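Local coordinates for protein GlcNAc Inducible Gene 2, GIG2 (Candida albicans, PDB 6AKZ) that binds iron(III) and is probably a metal-dependent oxygenase of the DUF1479 (Gig2-like) family, within the cupin clan, at residues A[89-94]-A[340-345]; A[97-102]-A[260-265]. All blocks are in the same frame, centred on the assembly; numbering follows the deposited sequence.

How the contacts relate
Contacts 1 and 2 lie on the same side of the chain's centre, their centres about 9 Å apart, and both reach the seven-stranded mixed sheet. Strand 87-91 enters contact 1 and is followed in the chain by helix 96-112 of contact 2. Strand 256-261 comes much later, and the loop before strand 346-350 later still, so contact 2 is nested inside the chain loop closed by contact 1. Strand 346-350 runs between 87-91 and 256-261 in the sheet. Val341 N to Asn265 O (2.8 Å) and Ala261 N to Ser345 O (2.9 Å) are probable hydrogen bonds joining the two contacts. Contact 1 joins strand end to turn, contact 2 helix to strand end, both away from the iron site.

Contact 1: residues A[89-94]-A[340-345]; sequences MIENVI and DVKKGS
Ser345 sits against the end of strand 87-91. Ser345 OG lies 3.5 Å from Glu91 CA, and Ser345 CA makes a CA-H...O contact of 3.2 Å with Ile90 O. The OG is turned away from its own carbonyl carbon (chi1 -64°), which brings it beside Glu91 CG and between two waters. One water accepts a hydrogen bond from Lys342 N and donates one to Glu91 OE2 at 2.8 Å. The other accepts from Asn92 N and donates to Lys343 O. The side chains of Glu91 and Lys342 lie side by side, pointing the same way. Glu91 OE2 touches Lys342 CG but stays 6.2 Å from Lys342 NZ, too far for a salt bridge. Met89 SD comes within 3.6 Å of Asp340 O. Its CG lies anti to the backbone N (chi1 170°), and a bend at chi3 sets Met89 CE 3.8 Å from Val341 CG2. A type II turn, Lys342 to Ser345, presents Gly344 O to the chain past the strand. Ile94 N donates to Gly344 O in the carbonyl plane, on a lone pair, at 3.1 Å; Val93 N adds a weak bond. Gly344 has a positive phi (84°), and its CA makes a CA-H...O contact with Ile94 O. Backbone bonds and water thus join strand end to turn, with an apolar touch at one end.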
loop_
_atom_site.group_PDB
_atom_site.type_symbol
_atom_site.label_atom_id
_atom_site.label_comp_id
_atom_site.label_asym_id
_atom_site.label_seq_id
_atom_site.Cartn_x
_atom_site.Cartn_y
_atom_site.Cartn_z
ATOM N N MET A 89 9.082 -8.088 -7.850
ATOM C CA MET A 89 8.449 -9.321 -8.199
ATOM C C MET A 89 9.365 -10.473 -7.751
ATOM O O MET A 89 10.535 -10.506 -8.101
ATOM C CB MET A 89 8.164 -9.373 -9.699
ATOM C CG MET A 89 7.690 -10.791 -10.199
ATOM S SD MET A 89 7.484 -10.831 -12.012
ATOM C CE MET A 89 6.098 -9.806 -12.218
ATOM N N ILE A 90 8.852 -11.335 -6.918
ATOM C CA ILE A 90 9.577 -12.523 -6.422
ATOM C C ILE A 90 9.012 -13.718 -7.101
ATOM O O ILE A 90 7.801 -14.070 -6.948
ATOM C CB ILE A 90 9.410 -12.635 -4.917
ATOM C CG1 ILE A 90 9.818 -11.347 -4.197
ATOM C CG2 ILE A 90 10.160 -13.864 -4.393
ATOM C CD1 ILE A 90 9.467 -11.347 -2.729
ATOM N N GLU A 91 9.815 -14.392 -7.874
ATOM C CA GLU A 91 9.340 -15.551 -8.652
ATOM C C GLU A 91 9.380 -16.880 -7.895
ATOM O O GLU A 91 10.176 -17.034 -7.021
ATOM C CB GLU A 91 10.139 -15.653 -9.935
ATOM C CG GLU A 91 9.778 -14.517 -10.853
ATOM C CD GLU A 91 10.111 -14.773 -12.313
ATOM O OE1 GLU A 91 11.333 -14.676 -12.551
ATOM O OE2 GLU A 91 9.170 -15.000 -13.181
ATOM N N ASN A 92 8.427 -17.780 -8.151
ATOM C CA ASN A 92 8.509 -19.137 -7.701
ATOM C C ASN A 92 8.353 -19.262 -6.177
ATOM O O ASN A 92 8.987 -20.070 -5.507
ATOM C CB ASN A 92 9.827 -19.819 -8.184
ATOM C CG ASN A 92 9.960 -19.906 -9.717
ATOM O OD1 ASN A 92 9.067 -20.334 -10.425
ATOM N ND2 ASN A 92 11.111 -19.611 -10.201
ATOM N N VAL A 93 7.526 -18.411 -5.611
ATOM C CA VAL A 93 7.185 -18.493 -4.188
ATOM C C VAL A 93 6.314 -19.726 -3.926
ATOM O O VAL A 93 6.472 -20.382 -2.908
ATOM C CB VAL A 93 6.398 -17.266 -3.765
ATOM C CG1 VAL A 93 6.059 -17.406 -2.258
ATOM C CG2 VAL A 93 7.253 -16.012 -4.088
ATOM N N ILE A 94 5.397 -20.022 -4.828
ATOM C CA ILE A 94 4.470 -21.152 -4.675
ATOM C C ILE A 94 4.518 -21.993 -5.941
ATOM O O ILE A 94 4.499 -21.447 -7.042
ATOM C CB ILE A 94 3.024 -20.683 -4.455
ATOM C CG1 ILE A 94 2.878 -19.697 -3.296
ATOM C CG2 ILE A 94 2.066 -21.875 -4.245
ATOM C CD1 ILE A 94 3.224 -20.243 -1.983
ATOM N N ASP A 340 6.511 -9.945 -17.246
ATOM C CA ASP A 340 5.636 -11.125 -17.415
ATOM C C ASP A 340 5.408 -11.777 -16.040
ATOM O O ASP A 340 6.327 -11.889 -15.264
ATOM C CB ASP A 340 6.271 -12.141 -18.383
ATOM C CG ASP A 340 6.321 -11.620 -19.824
ATOM O OD1 ASP A 340 5.641 -10.591 -20.200
ATOM O OD2 ASP A 340 7.086 -12.264 -20.598
ATOM N N VAL A 341 4.171 -12.067 -15.725
ATOM C CA VAL A 341 3.801 -12.674 -14.446
ATOM C C VAL A 341 3.603 -14.169 -14.665
ATOM O O VAL A 341 2.863 -14.561 -15.591
ATOM C CB VAL A 341 2.461 -12.060 -13.971
ATOM C CG1 VAL A 341 1.914 -12.753 -12.757
ATOM C CG2 VAL A 341 2.669 -10.593 -13.698
ATOM N N LYS A 342 4.228 -14.964 -13.802
ATOM C CA LYS A 342 4.039 -16.403 -13.741
ATOM C C LYS A 342 3.241 -16.803 -12.450
ATOM O O LYS A 342 3.397 -16.239 -11.380
ATOM C CB LYS A 342 5.401 -17.099 -13.818
ATOM C CG LYS A 342 6.213 -16.743 -15.076
ATOM C CD LYS A 342 5.543 -17.292 -16.312
ATOM C CE LYS A 342 6.475 -17.222 -17.568
ATOM N NZ LYS A 342 6.120 -16.053 -18.449
ATOM N N LYS A 343 2.426 -17.818 -12.570
ATOM C CA LYS A 343 1.736 -18.464 -11.373
ATOM C C LYS A 343 2.695 -18.669 -10.212
ATOM O O LYS A 343 3.811 -19.112 -10.416
ATOM C CB LYS A 343 1.193 -19.851 -11.764
ATOM C CG LYS A 343 0.070 -19.779 -12.711
ATOM C CD LYS A 343 -0.350 -21.181 -13.149
ATOM C CE LYS A 343 -1.544 -21.057 -14.080
ATOM N NZ LYS A 343 -2.023 -22.400 -14.530
ATOM N N GLY A 344 2.310 -18.230 -9.040
ATOM C CA GLY A 344 3.144 -18.414 -7.875
ATOM C C GLY A 344 4.234 -17.414 -7.632
ATOM O O GLY A 344 4.997 -17.598 -6.640
ATOM N N SER A 345 4.274 -16.345 -8.436
ATOM C CA SER A 345 5.050 -15.157 -8.121
ATOM C C SER A 345 4.229 -14.255 -7.220
ATOM O O SER A 345 3.020 -14.315 -7.184
ATOM C CB SER A 345 5.396 -14.333 -9.363
ATOM O OG SER A 345 6.243 -15.128 -10.177
HETATM O O HOH W 1 6.678 -13.951 -12.522
HETATM O O HOH W 2 9.178 -12.571 -15.667
HETATM O O HOH W 3 6.621 -17.846 -10.379
#

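Contact 2: residues A[97-102]-A[260-265]; sequences DRIDIW and LALSNN
This is an apolar helix-to-sheet contact: one side of helix 96-112 packs against the end of strand 256-261 and the residues just after it. Ile99 is the central side chain. Its two branches divide the work. Ile99 CD1 meets Leu260 CD2 tip to tip at 3.9 Å and rests 3.6 Å from Ala261 O. Ile99 CG2 lies 3.6 Å from Leu262 CA, over the backbone where the strand ends. With CG2 anti to the backbone N, chi1 (-68°) sends this branch to Leu262, and the bend at chi2 (-70°) turns CD1 onto Leu260 and Ala261 O. Leu262 CD2 comes to 4.2 Å from Ile99 CG2. One turn along the helix, Trp102 crosses Leu260 at about a right angle, with Trp102 CZ3 3.9 Å from Leu260 CD2. Leu260 CD2 thus touches both helix residues. Arg98 CD lies over one face of the Trp102 indole, 3.5 Å above its plane and toward the rim. Trp102 NE1 forms a hydrogen bond with Glu138 OE1, so the ring is held at its polar end as well. Ile94 packs on both Ile99 and Trp102 from the preceding loop. At the polar margin a water donates to Leu262 O at 2.9 Å and weakly to Asp100 OD1, which also forms a salt bridge with Lys343. The direct contacts are van der Waals packing of buried side chains on one another and, for Ile99, on the backbone of Ala261 and Leu262, with water and charge at the border.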
loop_
_atom_site.group_PDB
_atom_site.type_symbol
_atom_site.label_atom_id
_atom_site.label_comp_id
_atom_site.label_asym_id
_atom_site.label_seq_id
_atom_site.Cartn_x
_atom_site.Cartn_y
_atom_site.Cartn_z
ATOM N N ASP A 97 1.421 -26.286 -9.262
ATOM C CA ASP A 97 0.314 -27.176 -8.979
ATOM C C ASP A 97 -0.559 -26.716 -7.824
ATOM O O ASP A 97 -1.797 -26.870 -7.826
ATOM C CB ASP A 97 0.816 -28.615 -8.730
ATOM C CG ASP A 97 1.255 -29.318 -10.035
ATOM O OD1 ASP A 97 0.879 -28.898 -11.170
ATOM O OD2 ASP A 97 2.015 -30.295 -9.910
ATOM N N ARG A 98 0.081 -26.194 -6.798
ATOM C CA ARG A 98 -0.638 -25.632 -5.678
ATOM C C ARG A 98 -1.481 -24.403 -6.007
ATOM O O ARG A 98 -2.624 -24.211 -5.559
ATOM C CB ARG A 98 0.394 -25.278 -4.601
ATOM C CG ARG A 98 -0.198 -24.691 -3.348
ATOM C CD ARG A 98 -1.350 -25.432 -2.746
ATOM N NE ARG A 98 -0.969 -26.784 -2.365
ATOM C CZ ARG A 98 -1.813 -27.683 -1.831
ATOM N NH1 ARG A 98 -3.090 -27.381 -1.627
ATOM N NH2 ARG A 98 -1.370 -28.906 -1.490
ATOM N N ILE A 99 -0.922 -23.558 -6.822
ATOM C CA ILE A 99 -1.646 -22.417 -7.361
ATOM C C ILE A 99 -2.895 -22.806 -8.116
ATOM O O ILE A 99 -3.961 -22.202 -7.936
ATOM C CB ILE A 99 -0.748 -21.553 -8.276
ATOM C CG1 ILE A 99 0.314 -20.876 -7.482
ATOM C CG2 ILE A 99 -1.566 -20.530 -9.061
ATOM C CD1 ILE A 99 -0.117 -19.779 -6.554
ATOM N N ASP A 100 -2.784 -23.842 -8.946
ATOM C CA ASP A 100 -3.921 -24.329 -9.726
ATOM C C ASP A 100 -5.050 -24.845 -8.831
ATOM O O ASP A 100 -6.223 -24.571 -9.084
ATOM C CB ASP A 100 -3.475 -25.428 -10.693
ATOM C CG ASP A 100 -2.426 -24.947 -11.678
ATOM O OD1 ASP A 100 -2.052 -23.756 -11.615
ATOM O OD2 ASP A 100 -1.976 -25.758 -12.513
ATOM N N ILE A 101 -4.694 -25.583 -7.783
ATOM C CA ILE A 101 -5.669 -26.095 -6.853
ATOM C C ILE A 101 -6.374 -24.914 -6.169
ATOM O O ILE A 101 -7.589 -24.880 -6.056
ATOM C CB ILE A 101 -4.929 -27.026 -5.848
ATOM C CG1 ILE A 101 -4.522 -28.330 -6.526
ATOM C CG2 ILE A 101 -5.797 -27.297 -4.633
ATOM C CD1 ILE A 101 -3.382 -29.055 -5.814
ATOM N N TRP A 102 -5.607 -23.952 -5.653
ATOM C CA TRP A 102 -6.218 -22.780 -5.033
ATOM C C TRP A 102 -7.147 -21.985 -5.958
ATOM O O TRP A 102 -8.258 -21.601 -5.561
ATOM C CB TRP A 102 -5.123 -21.842 -4.460
ATOM C CG TRP A 102 -4.453 -22.290 -3.197
ATOM C CD1 TRP A 102 -4.953 -23.159 -2.254
ATOM C CD2 TRP A 102 -3.197 -21.835 -2.694
ATOM N NE1 TRP A 102 -4.062 -23.315 -1.250
ATOM C CE2 TRP A 102 -2.977 -22.514 -1.462
ATOM C CE3 TRP A 102 -2.207 -20.947 -3.155
ATOM C CZ2 TRP A 102 -1.811 -22.307 -0.693
ATOM C CZ3 TRP A 102 -1.082 -20.715 -2.364
ATOM C CH2 TRP A 102 -0.851 -21.437 -1.181
ATOM N N LEU A 260 -0.505 -12.271 -4.866
ATOM C CA LEU A 260 -0.014 -13.572 -5.352
ATOM C C LEU A 260 -0.626 -13.872 -6.693
ATOM O O LEU A 260 -1.861 -13.842 -6.833
ATOM C CB LEU A 260 -0.348 -14.704 -4.367
ATOM C CG LEU A 260 -0.026 -16.178 -4.795
ATOM C CD1 LEU A 260 1.464 -16.335 -4.798
ATOM C CD2 LEU A 260 -0.659 -17.086 -3.783
ATOM N N ALA A 261 0.199 -14.184 -7.673
ATOM C CA ALA A 261 -0.243 -14.545 -9.034
ATOM C C ALA A 261 -0.878 -15.935 -9.127
ATOM O O ALA A 261 -0.244 -16.931 -8.788
ATOM C CB ALA A 261 0.939 -14.467 -10.024
ATOM N N LEU A 262 -2.125 -15.991 -9.584
ATOM C CA LEU A 262 -2.881 -17.254 -9.753
ATOM C C LEU A 262 -2.940 -17.620 -11.251
ATOM O O LEU A 262 -3.544 -18.646 -11.626
ATOM C CB LEU A 262 -4.296 -17.053 -9.237
ATOM C CG LEU A 262 -4.429 -16.651 -7.761
ATOM C CD1 LEU A 262 -5.915 -16.460 -7.435
ATOM C CD2 LEU A 262 -3.725 -17.663 -6.896
ATOM N N SER A 263 -2.268 -16.837 -12.081
ATOM C CA SER A 263 -2.303 -17.038 -13.535
ATOM C C SER A 263 -0.972 -16.578 -14.165
ATOM O O SER A 263 -0.203 -15.829 -13.531
ATOM C CB SER A 263 -3.471 -16.272 -14.128
ATOM O OG SER A 263 -3.376 -14.882 -13.877
ATOM N N ASN A 264 -0.710 -17.044 -15.384
ATOM C CA ASN A 264 0.398 -16.543 -16.183
ATOM C C ASN A 264 -0.130 -15.461 -17.101
ATOM O O ASN A 264 -1.048 -15.773 -17.909
ATOM C CB ASN A 264 0.973 -17.634 -17.080
ATOM C CG ASN A 264 1.495 -18.807 -16.318
ATOM O OD1 ASN A 264 2.234 -18.700 -15.301
ATOM N ND2 ASN A 264 1.059 -19.988 -16.765
ATOM N N ASN A 265 0.420 -14.225 -17.055
ATOM C CA ASN A 265 -0.009 -13.121 -17.966
ATOM C C ASN A 265 1.185 -12.277 -18.342
ATOM O O ASN A 265 1.976 -11.937 -17.469
ATOM C CB ASN A 265 -1.027 -12.214 -17.313
ATOM C CG ASN A 265 -2.174 -12.995 -16.701
ATOM O OD1 ASN A 265 -2.075 -13.407 -15.508
ATOM N ND2 ASN A 265 -3.191 -13.355 -17.506
HETATM O O HOH W 4 -4.374 -21.365 -12.040
#